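Local coordinates for protein malic enzyme (Entamoeba histolytica, PDB 3NV9) that probably catalyses the NAD(P)-dependent oxidative decarboxylation of malate to pyruvate, at residues N10-L15 and E22-A27; K38-K41 and G45-Q48; L210-K215 and R397-D402. All coordinates share one frame; numbering follows the deposited sequence.

Interaction 1. Residues N10-L15 and E22-A27; sequences NLEECL and EQRAVA
The guanidinium group of R24 reaches from its helix to the carbonyls of E12 and L15, in and just after the short, weakly bonded helix 11-14, and is held there by both backbone and side chain. NH1 of R24 gives a nearly straight hydrogen bond to the carbonyl O of E12 (3.0 Å, 167°), an acceptor lying close to the guanidinium plane. The same NH1 makes a longer salt bridge with OE1 of E12 at 3.3 Å, approaching from above the carboxylate plane. NH2 of R24 adds a weak, bent bond to the carbonyl O of L15 at 3.1 Å. Water 1 bridges these two groups, donating to L15 O and accepting from R24 NH2. Over one guanidinium face lies CB of L15, 3.9 Å from R24 NH1, while CD1 of L15 makes a looser apolar contact with CB of A27. The arginine chain leaves with CG opposite the backbone N (chi1 162°) and turns at chi3, which swings its flat end onto the carbonyls. The carboxylate of E12 is shared: its OE2 forms a salt bridge with K28, one turn beyond R24, so two positive groups probably stabilise its negative charge. The contact thus pins the N-terminal helix 11-14 to the start of the long helix 21-43; helix 470-485 packs alongside, with its L477 touching C14 and L15 and its V484 touching V26 and A27.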
ATOM      1  N   ASN A  10      15.930  19.465  22.457  1.00 27.48           N
ATOM      2  CA  ASN A  10      17.047  20.061  23.155  1.00 28.50           C
ATOM      3  C   ASN A  10      18.356  19.348  22.850  1.00 29.35           C
ATOM      4  O   ASN A  10      19.230  19.230  23.718  1.00 29.73           O
ATOM      5  CB  ASN A  10      16.790  20.051  24.665  1.00 28.02           C
ATOM      6  CG  ASN A  10      16.768  18.627  25.261  1.00 29.12           C
ATOM      7  OD1 ASN A  10      16.363  17.646  24.601  1.00 31.41           O
ATOM      8  ND2 ASN A  10      17.182  18.516  26.534  1.00 28.07           N
ATOM      9  N   LEU A  11      18.489  18.861  21.623  1.00 29.21           N
ATOM     10  CA  LEU A  11      19.695  18.135  21.260  1.00 29.57           C
ATOM     11  C   LEU A  11      20.932  19.043  21.342  1.00 29.68           C
ATOM     12  O   LEU A  11      21.943  18.620  21.875  1.00 28.99           O
ATOM     13  CB  LEU A  11      19.590  17.473  19.883  1.00 28.07           C
ATOM     14  CG  LEU A  11      20.926  16.909  19.370  1.00 29.52           C
ATOM     15  CD1 LEU A  11      21.338  15.640  20.067  1.00 28.01           C
ATOM     16  CD2 LEU A  11      20.860  16.674  17.863  1.00 29.18           C
ATOM     17  N   GLU A  12      20.826  20.261  20.811  1.00 30.02           N
ATOM     18  CA  GLU A  12      21.886  21.264  20.869  1.00 32.23           C
ATOM     19  C   GLU A  12      22.530  21.377  22.260  1.00 32.36           C
ATOM     20  O   GLU A  12      23.768  21.361  22.383  1.00 33.02           O
ATOM     21  CB  GLU A  12      21.400  22.641  20.372  1.00 31.73           C
ATOM     22  CG  GLU A  12      20.894  22.669  18.899  1.00 35.81           C
ATOM     23  CD  GLU A  12      21.978  22.457  17.813  1.00 40.61           C
ATOM     24  OE1 GLU A  12      23.158  22.847  18.010  1.00 42.09           O
ATOM     25  OE2 GLU A  12      21.630  21.916  16.729  1.00 41.28           O
ATOM     26  N   GLU A  13      21.699  21.415  23.286  1.00 32.17           N
ATOM     27  CA  GLU A  13      22.148  21.586  24.677  1.00 33.39           C
ATOM     28  C   GLU A  13      22.721  20.302  25.257  1.00 33.02           C
ATOM     29  O   GLU A  13      23.451  20.338  26.234  1.00 32.02           O
ATOM     30  CB  GLU A  13      20.990  22.088  25.550  1.00 32.70           C
ATOM     31  CG  GLU A  13      20.394  23.441  25.084  1.00 38.80           C
ATOM     32  CD  GLU A  13      19.326  23.350  23.928  1.00 43.75           C
ATOM     33  OE1 GLU A  13      19.340  22.442  23.065  1.00 44.67           O
ATOM     34  OE2 GLU A  13      18.449  24.230  23.863  1.00 49.01           O
ATOM     35  N   CYS A  14      22.361  19.155  24.679  1.00 33.47           N
ATOM     36  CA  CYS A  14      22.867  17.871  25.169  1.00 33.70           C
ATOM     37  C   CYS A  14      24.205  17.531  24.533  1.00 34.24           C
ATOM     38  O   CYS A  14      24.872  16.581  24.930  1.00 33.99           O
ATOM     39  CB  CYS A  14      21.856  16.745  24.918  1.00 33.71           C
ATOM     40  SG  CYS A  14      20.300  16.969  25.832  1.00 35.33           S
ATOM     41  N   LEU A  15      24.566  18.289  23.503  1.00 34.53           N
ATOM     42  CA  LEU A  15      25.865  18.158  22.881  1.00 35.06           C
ATOM     43  C   LEU A  15      26.798  19.080  23.654  1.00 35.70           C
ATOM     44  O   LEU A  15      26.526  20.289  23.818  1.00 34.82           O
ATOM     45  CB  LEU A  15      25.815  18.520  21.398  1.00 34.82           C
ATOM     46  CG  LEU A  15      25.721  17.486  20.261  1.00 33.72           C
ATOM     47  CD1 LEU A  15      25.582  16.056  20.680  1.00 30.24           C
ATOM     48  CD2 LEU A  15      24.651  17.866  19.309  1.00 30.63           C
ATOM     49  N   GLU A  22      32.999  21.497  13.850  1.00 32.46           N
ATOM     50  CA  GLU A  22      33.095  20.281  13.072  1.00 32.00           C
ATOM     51  C   GLU A  22      32.554  19.057  13.830  1.00 30.42           C
ATOM     52  O   GLU A  22      31.607  18.418  13.396  1.00 30.51           O
ATOM     53  CB  GLU A  22      34.556  20.080  12.624  1.00 32.52           C
ATOM     54  CG  GLU A  22      34.854  18.726  12.022  1.00 34.61           C
ATOM     55  CD  GLU A  22      36.209  18.696  11.376  1.00 42.15           C
ATOM     56  OE1 GLU A  22      37.039  17.849  11.767  1.00 43.43           O
ATOM     57  OE2 GLU A  22      36.465  19.539  10.477  1.00 45.86           O
ATOM     58  N   GLN A  23      33.139  18.756  14.976  1.00 29.60           N
ATOM     59  CA  GLN A  23      32.615  17.728  15.858  1.00 28.88           C
ATOM     60  C   GLN A  23      31.090  17.832  16.072  1.00 28.28           C
ATOM     61  O   GLN A  23      30.381  16.816  15.986  1.00 27.70           O
ATOM     62  CB  GLN A  23      33.319  17.726  17.225  1.00 29.64           C
ATOM     63  CG  GLN A  23      34.812  17.288  17.224  1.00 29.72           C
ATOM     64  CD  GLN A  23      35.472  17.508  18.622  1.00 30.57           C
ATOM     65  OE1 GLN A  23      35.330  18.582  19.182  1.00 27.68           O
ATOM     66  NE2 GLN A  23      36.130  16.464  19.188  1.00 24.48           N
ATOM     67  N   ARG A  24      30.601  19.030  16.374  1.00 27.26           N
ATOM     68  CA  ARG A  24      29.188  19.222  16.659  1.00 26.25           C
ATOM     69  C   ARG A  24      28.344  18.832  15.424  1.00 25.59           C
ATOM     70  O   ARG A  24      27.409  18.027  15.546  1.00 24.25           O
ATOM     71  CB  ARG A  24      28.913  20.643  17.198  1.00 26.27           C
ATOM     72  CG  ARG A  24      27.443  21.102  17.126  1.00 28.49           C
ATOM     73  CD  ARG A  24      27.199  22.465  17.833  1.00 29.10           C
ATOM     74  NE  ARG A  24      27.664  22.405  19.203  1.00 32.57           N
ATOM     75  CZ  ARG A  24      26.869  22.246  20.258  1.00 35.58           C
ATOM     76  NH1 ARG A  24      25.550  22.143  20.116  1.00 34.77           N
ATOM     77  NH2 ARG A  24      27.400  22.181  21.465  1.00 37.57           N
ATOM     78  N   ALA A  25      28.711  19.340  14.240  1.00 25.20           N
ATOM     79  CA  ALA A  25      28.032  18.957  12.994  1.00 25.58           C
ATOM     80  C   ALA A  25      28.080  17.458  12.708  1.00 25.69           C
ATOM     81  O   ALA A  25      27.078  16.844  12.318  1.00 25.25           O
ATOM     82  CB  ALA A  25      28.552  19.762  11.775  1.00 25.63           C
ATOM     83  N   VAL A  26      29.250  16.855  12.898  1.00 26.50           N
ATOM     84  CA  VAL A  26      29.404  15.431  12.600  1.00 25.16           C
ATOM     85  C   VAL A  26      28.587  14.660  13.604  1.00 25.27           C
ATOM     86  O   VAL A  26      27.916  13.730  13.210  1.00 27.10           O
ATOM     87  CB  VAL A  26      30.888  14.985  12.638  1.00 26.37           C
ATOM     88  CG1 VAL A  26      31.024  13.413  12.609  1.00 24.34           C
ATOM     89  CG2 VAL A  26      31.633  15.601  11.465  1.00 26.07           C
ATOM     90  N   ALA A  27      28.618  15.049  14.884  1.00 24.15           N
ATOM     91  CA  ALA A  27      27.883  14.341  15.950  1.00 23.48           C
ATOM     92  C   ALA A  27      26.387  14.424  15.781  1.00 22.32           C
ATOM     93  O   ALA A  27      25.714  13.460  16.077  1.00 22.49           O
ATOM     94  CB  ALA A  27      28.263  14.796  17.361  1.00 23.24           C
TER
HETATM   95  O   HOH W   1      26.030  22.976  23.889  1.00 44.21           O

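Interaction 2. Residues K38-K41 and G45-Q48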
ATOM      1  N   LYS A  38      17.925   2.561  15.459  1.00 23.19           N
ATOM      2  CA  LYS A  38      17.211   2.129  16.676  1.00 23.01           C
ATOM      3  C   LYS A  38      15.703   2.283  16.516  1.00 22.40           C
ATOM      4  O   LYS A  38      14.968   1.337  16.708  1.00 24.08           O
ATOM      5  CB  LYS A  38      17.671   2.967  17.894  1.00 22.46           C
ATOM      6  CG  LYS A  38      19.125   2.822  18.264  1.00 27.20           C
ATOM      7  CD  LYS A  38      19.589   1.340  18.394  1.00 29.67           C
ATOM      8  CE  LYS A  38      21.049   1.300  18.888  1.00 34.53           C
ATOM      9  NZ  LYS A  38      21.652  -0.088  18.749  1.00 37.12           N
ATOM     10  N   VAL A  39      15.231   3.464  16.140  1.00 21.26           N
ATOM     11  CA  VAL A  39      13.783   3.688  16.116  1.00 20.05           C
ATOM     12  C   VAL A  39      13.087   2.919  14.990  1.00 19.42           C
ATOM     13  O   VAL A  39      11.946   2.531  15.121  1.00 19.58           O
ATOM     14  CB  VAL A  39      13.430   5.230  16.061  1.00 20.09           C
ATOM     15  CG1 VAL A  39      13.745   5.784  14.722  1.00 19.06           C
ATOM     16  CG2 VAL A  39      11.914   5.462  16.301  1.00 19.60           C
ATOM     17  N   HIS A  40      13.737   2.705  13.855  1.00 19.77           N
ATOM     18  CA  HIS A  40      13.054   1.950  12.799  1.00 19.52           C
ATOM     19  C   HIS A  40      12.916   0.503  13.258  1.00 19.92           C
ATOM     20  O   HIS A  40      11.906  -0.101  13.108  1.00 18.88           O
ATOM     21  CB  HIS A  40      13.781   2.011  11.448  1.00 19.30           C
ATOM     22  CG  HIS A  40      13.617   3.297  10.706  1.00 17.68           C
ATOM     23  ND1 HIS A  40      14.326   4.443  11.028  1.00 20.54           N
ATOM     24  CD2 HIS A  40      12.880   3.605   9.616  1.00 14.41           C
ATOM     25  CE1 HIS A  40      13.984   5.413  10.193  1.00 18.76           C
ATOM     26  NE2 HIS A  40      13.117   4.922   9.318  1.00 17.16           N
ATOM     27  N   LYS A  41      13.962  -0.052  13.829  1.00 21.44           N
ATOM     28  CA  LYS A  41      13.874  -1.413  14.346  1.00 21.89           C
ATOM     29  C   LYS A  41      12.863  -1.489  15.511  1.00 21.64           C
ATOM     30  O   LYS A  41      12.016  -2.385  15.544  1.00 21.95           O
ATOM     31  CB  LYS A  41      15.263  -1.919  14.764  1.00 22.74           C
ATOM     32  CG  LYS A  41      15.240  -3.290  15.388  1.00 27.20           C
ATOM     33  CD  LYS A  41      16.557  -4.063  15.153  1.00 33.79           C
ATOM     34  CE  LYS A  41      16.439  -5.527  15.731  1.00 37.94           C
ATOM     35  NZ  LYS A  41      17.592  -6.410  15.267  1.00 43.10           N
ATOM     36  N   GLY A  45       9.450  -0.204  11.339  1.00 19.05           N
ATOM     37  CA  GLY A  45       8.919   0.677  10.298  1.00 19.24           C
ATOM     38  C   GLY A  45       8.254   1.903  10.877  1.00 18.20           C
ATOM     39  O   GLY A  45       8.513   2.240  12.032  1.00 19.04           O
ATOM     40  N   LYS A  46       7.409   2.557  10.085  1.00 17.16           N
ATOM     41  CA  LYS A  46       6.877   3.849  10.453  1.00 16.73           C
ATOM     42  C   LYS A  46       5.382   3.954  10.248  1.00 18.04           C
ATOM     43  O   LYS A  46       4.752   4.734  10.945  1.00 18.93           O
ATOM     44  CB  LYS A  46       7.617   4.978   9.733  1.00 15.65           C
ATOM     45  CG  LYS A  46       9.087   5.201  10.319  1.00 14.44           C
ATOM     46  CD  LYS A  46       9.881   6.174   9.456  1.00 12.86           C
ATOM     47  CE  LYS A  46      10.135   5.582   7.982  1.00 15.63           C
ATOM     48  NZ  LYS A  46      11.390   6.124   7.418  1.00 12.67           N
ATOM     49  N   ILE A  47       4.838   3.198   9.291  1.00 17.62           N
ATOM     50  CA  ILE A  47       3.411   3.285   8.916  1.00 18.09           C
ATOM     51  C   ILE A  47       2.678   1.928   9.014  1.00 18.17           C
ATOM     52  O   ILE A  47       3.298   0.873   9.040  1.00 18.97           O
ATOM     53  CB  ILE A  47       3.167   3.946   7.519  1.00 18.30           C
ATOM     54  CG1 ILE A  47       3.657   3.016   6.414  1.00 17.84           C
ATOM     55  CG2 ILE A  47       3.930   5.237   7.400  1.00 15.67           C
ATOM     56  CD1 ILE A  47       3.359   3.544   4.955  1.00 16.36           C
ATOM     57  N   GLN A  48       1.355   1.975   9.067  1.00 18.49           N
ATOM     58  CA  GLN A  48       0.554   0.796   9.179  1.00 19.42           C
ATOM     59  C   GLN A  48      -0.757   1.021   8.456  1.00 20.42           C
ATOM     60  O   GLN A  48      -1.092   2.111   8.057  1.00 20.78           O
ATOM     61  CB  GLN A  48       0.316   0.475  10.648  1.00 19.71           C
ATOM     62  CG  GLN A  48      -0.408   1.597  11.411  1.00 22.09           C
ATOM     63  CD  GLN A  48      -0.922   1.171  12.798  1.00 19.67           C
ATOM     64  OE1 GLN A  48      -1.211  -0.007  13.061  1.00 15.02           O
ATOM     65  NE2 GLN A  48      -0.971   2.138  13.703  1.00 16.70           N
TER
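At the edge of the H40 imidazole, close to the ring plane, the ammonium group of K46 donates a hydrogen bond to NE2 of H40; the NZ-NE2 distance is 2.8 Å. This is a helix-to-strand connection: H40 sits in the last turns of helix 21-43, and the chain then turns through G45 and K46 into strand 47-51. On its other edge the ring gives ND1 to a hydrogen bond with the carbonyl O of A36, one turn earlier, so both ring nitrogens are engaged and the rotation of the imidazole is fixed. CD of K46 already lies 3.5 Å from NE2 of H40; the bend at chi3 (-64°) then brings CE to 3.3 Å and NZ onto the ring nitrogen. NZ also bonds to the carbonyl O of G115 and to that of Y64 of the second subunit. Three acceptors therefore gather round one buried ammonium group, which probably offset the cost of burying its charge. Beyond K46, I47 and Q48 pair antiparallel with a strand of the second subunit, so this turn leads directly into the dimer interface. At the backbone angles of G45 a CB would jam against the preceding carbonyl O; its N donates to the carbonyl O of H40 at 3.0 Å.

Interaction 3. Residues L210-K215 and R397-D402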
ATOM      1  N   LEU A 210      15.274  36.326  -1.031  1.00 29.93           N
ATOM      2  CA  LEU A 210      15.351  37.572  -1.798  1.00 29.55           C
ATOM      3  C   LEU A 210      14.720  38.777  -1.096  1.00 30.11           C
ATOM      4  O   LEU A 210      15.291  39.873  -1.146  1.00 29.76           O
ATOM      5  CB  LEU A 210      14.810  37.418  -3.216  1.00 28.81           C
ATOM      6  CG  LEU A 210      15.670  36.569  -4.149  1.00 28.71           C
ATOM      7  CD1 LEU A 210      14.956  36.497  -5.431  1.00 31.95           C
ATOM      8  CD2 LEU A 210      17.096  37.081  -4.405  1.00 30.86           C
ATOM      9  N   LYS A 211      13.574  38.583  -0.444  1.00 29.98           N
ATOM     10  CA  LYS A 211      12.970  39.661   0.341  1.00 30.53           C
ATOM     11  C   LYS A 211      13.915  40.096   1.442  1.00 30.41           C
ATOM     12  O   LYS A 211      14.123  41.282   1.644  1.00 30.01           O
ATOM     13  CB  LYS A 211      11.637  39.225   0.955  1.00 30.05           C
ATOM     14  CG  LYS A 211      10.464  39.481   0.039  1.00 33.37           C
ATOM     15  CD  LYS A 211       9.318  38.555   0.298  1.00 37.13           C
ATOM     16  CE  LYS A 211       8.244  38.676  -0.806  1.00 40.51           C
ATOM     17  NZ  LYS A 211       7.333  39.803  -0.482  1.00 41.45           N
ATOM     18  N   LEU A 212      14.477  39.135   2.162  1.00 30.23           N
ATOM     19  CA  LEU A 212      15.388  39.470   3.253  1.00 30.42           C
ATOM     20  C   LEU A 212      16.602  40.282   2.816  1.00 30.39           C
ATOM     21  O   LEU A 212      17.030  41.123   3.567  1.00 30.86           O
ATOM     22  CB  LEU A 212      15.851  38.221   4.010  1.00 29.80           C
ATOM     23  CG  LEU A 212      14.731  37.666   4.885  1.00 30.14           C
ATOM     24  CD1 LEU A 212      14.861  36.154   5.218  1.00 27.32           C
ATOM     25  CD2 LEU A 212      14.598  38.566   6.135  1.00 30.94           C
ATOM     26  N   VAL A 213      17.153  40.019   1.628  1.00 30.73           N
ATOM     27  CA  VAL A 213      18.402  40.677   1.194  1.00 31.28           C
ATOM     28  C   VAL A 213      18.114  41.923   0.343  1.00 32.52           C
ATOM     29  O   VAL A 213      19.026  42.576  -0.148  1.00 32.89           O
ATOM     30  CB  VAL A 213      19.414  39.699   0.433  1.00 30.81           C
ATOM     31  CG1 VAL A 213      19.853  38.490   1.349  1.00 31.24           C
ATOM     32  CG2 VAL A 213      18.871  39.217  -0.901  1.00 26.88           C
ATOM     33  N   LYS A 214      16.830  42.202   0.176  1.00 34.00           N
ATOM     34  CA  LYS A 214      16.274  43.266  -0.680  1.00 35.26           C
ATOM     35  C   LYS A 214      16.748  43.249  -2.143  1.00 35.98           C
ATOM     36  O   LYS A 214      17.273  44.252  -2.638  1.00 37.14           O
ATOM     37  CB  LYS A 214      16.500  44.635  -0.041  1.00 34.65           C
ATOM     38  CG  LYS A 214      15.870  44.756   1.323  1.00 35.66           C
ATOM     39  CD  LYS A 214      16.533  45.820   2.201  1.00 36.52           C
ATOM     40  CE  LYS A 214      15.788  45.957   3.557  1.00 39.75           C
ATOM     41  NZ  LYS A 214      16.726  46.333   4.666  1.00 38.12           N
ATOM     42  N   LYS A 215      16.572  42.131  -2.847  1.00 36.12           N
ATOM     43  CA  LYS A 215      16.953  42.078  -4.270  1.00 35.80           C
ATOM     44  C   LYS A 215      15.801  41.570  -5.139  1.00 36.56           C
ATOM     45  O   LYS A 215      15.047  40.688  -4.713  1.00 36.97           O
ATOM     46  CB  LYS A 215      18.199  41.210  -4.500  1.00 34.93           C
ATOM     47  CG  LYS A 215      19.467  41.626  -3.759  1.00 32.94           C
ATOM     48  CD  LYS A 215      20.583  40.579  -3.937  1.00 26.59           C
ATOM     49  CE  LYS A 215      21.816  40.967  -3.144  1.00 26.32           C
ATOM     50  NZ  LYS A 215      23.028  40.031  -3.261  1.00 25.32           N
ATOM     51  N   ARG A 397       4.027  34.825   9.533  1.00 28.38           N
ATOM     52  CA  ARG A 397       4.415  34.679  10.940  1.00 27.28           C
ATOM     53  C   ARG A 397       5.838  35.164  11.197  1.00 26.99           C
ATOM     54  O   ARG A 397       6.370  34.911  12.264  1.00 26.93           O
ATOM     55  CB  ARG A 397       4.214  33.261  11.492  1.00 27.05           C
ATOM     56  CG  ARG A 397       4.797  32.120  10.632  1.00 26.96           C
ATOM     57  CD  ARG A 397       6.304  32.175  10.454  1.00 26.27           C
ATOM     58  NE  ARG A 397       6.900  30.847  10.207  1.00 27.83           N
ATOM     59  CZ  ARG A 397       8.085  30.633   9.627  1.00 26.14           C
ATOM     60  NH1 ARG A 397       8.832  31.657   9.206  1.00 21.91           N
ATOM     61  NH2 ARG A 397       8.524  29.378   9.473  1.00 23.98           N
ATOM     62  N   GLY A 398       6.454  35.844  10.221  1.00 27.35           N
ATOM     63  CA  GLY A 398       7.819  36.331  10.406  1.00 27.39           C
ATOM     64  C   GLY A 398       8.935  35.448   9.827  1.00 27.69           C
ATOM     65  O   GLY A 398       9.067  34.252  10.178  1.00 27.10           O
ATOM     66  N   ILE A 399       9.743  36.060   8.962  1.00 26.49           N
ATOM     67  CA  ILE A 399      10.955  35.449   8.402  1.00 27.56           C
ATOM     68  C   ILE A 399      12.215  36.255   8.769  1.00 28.86           C
ATOM     69  O   ILE A 399      12.132  37.436   9.136  1.00 28.42           O
ATOM     70  CB  ILE A 399      10.897  35.295   6.874  1.00 27.11           C
ATOM     71  CG1 ILE A 399      10.538  36.658   6.228  1.00 27.16           C
ATOM     72  CG2 ILE A 399       9.913  34.162   6.499  1.00 26.48           C
ATOM     73  CD1 ILE A 399      10.761  36.720   4.704  1.00 27.85           C
ATOM     74  N   ASN A 400      13.366  35.586   8.703  1.00 29.11           N
ATOM     75  CA  ASN A 400      14.637  36.160   9.070  1.00 29.61           C
ATOM     76  C   ASN A 400      15.740  35.257   8.512  1.00 29.87           C
ATOM     77  O   ASN A 400      15.435  34.152   8.077  1.00 31.01           O
ATOM     78  CB  ASN A 400      14.720  36.415  10.580  1.00 29.32           C
ATOM     79  CG  ASN A 400      14.780  35.135  11.422  1.00 31.69           C
ATOM     80  OD1 ASN A 400      13.842  34.835  12.156  1.00 35.89           O
ATOM     81  ND2 ASN A 400      15.887  34.423  11.372  1.00 27.83           N
ATOM     82  N   PRO A 401      17.008  35.727   8.469  1.00 29.86           N
ATOM     83  CA  PRO A 401      18.054  34.952   7.830  1.00 29.84           C
ATOM     84  C   PRO A 401      18.104  33.495   8.304  1.00 29.91           C
ATOM     85  O   PRO A 401      18.449  32.624   7.516  1.00 31.10           O
ATOM     86  CB  PRO A 401      19.335  35.689   8.257  1.00 30.18           C
ATOM     87  CG  PRO A 401      18.906  37.100   8.422  1.00 29.83           C
ATOM     88  CD  PRO A 401      17.546  36.977   9.044  1.00 29.95           C
ATOM     89  N   ASP A 402      17.765  33.238   9.560  1.00 29.25           N
ATOM     90  CA  ASP A 402      17.720  31.890  10.069  1.00 30.37           C
ATOM     91  C   ASP A 402      16.360  31.218  10.051  1.00 29.41           C
ATOM     92  O   ASP A 402      16.180  30.169  10.667  1.00 28.97           O
ATOM     93  CB  ASP A 402      18.256  31.826  11.484  1.00 30.71           C
ATOM     94  CG  ASP A 402      19.722  32.193  11.559  1.00 35.44           C
ATOM     95  OD1 ASP A 402      20.532  31.856  10.645  1.00 36.92           O
ATOM     96  OD2 ASP A 402      20.052  32.847  12.563  1.00 44.04           O
TER
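L212 puts its branched end against the backbone of the 397-402 loop, and the closest packing lies at the peptide link between N400 and P401. CD1 of L212 is 3.5 Å from the carbonyl C of N400 and 3.9 Å from the N of P401. Its sister methyl CD2 lies 3.8 Å from CA of N400 and 4.0 Å from the carbonyl O of I399, so the two methyls spread along the extended backbone at I399 and N400. With CG of L212 opposite its carbonyl carbon, chi1 (-73°) sets both methyls against the loop backbone. I399 meets it at a slant, bringing CD1 to 4.1 Å from CG of L212. CD of P401, 4.4 Å from CD2 of L212, marks the wider part of this apolar packing. No hydrogen bond joins the two segments; the tight part is carried by apolar groups and by the backbone. The place is the end of helix 193-213 in the NAD-binding domain, a Rossmann-type fold, where K214 takes a positive phi and closes the helix with a Schellman motif; K215 N bonds back to L210 O. L212 also touches I345 of strand 345-348, and Y344 touches both V213 and P401. The contact meets solvent at the exposed K211, which starts toward the loop but carries its amine away, to a long, weak ion pair with E395. At the start of the loop, R397 curls over its successor, NH1 donating to the carbonyl O of G398 from above the carbonyl plane (2.8 Å), while its NE forms a salt bridge with E410.

Along the chain the three contacts follow one another without nesting. Interactions 1 and 2 share helix 21-43, one near its start and the other toward its end; their centres lie 24 Å apart, and their nearest atoms about 13 Å. The helix thus ties the N-terminal segment at one end and the strand that enters the dimer interface at the other. Interaction 3 belongs to the NAD-binding domain and joins parts of it that are 182 residues apart in sequence. Its centre is 27 Å from that of interaction 1 and 37 Å from that of interaction 2, and none of the three touches another. Interaction 2 alone reaches the second subunit.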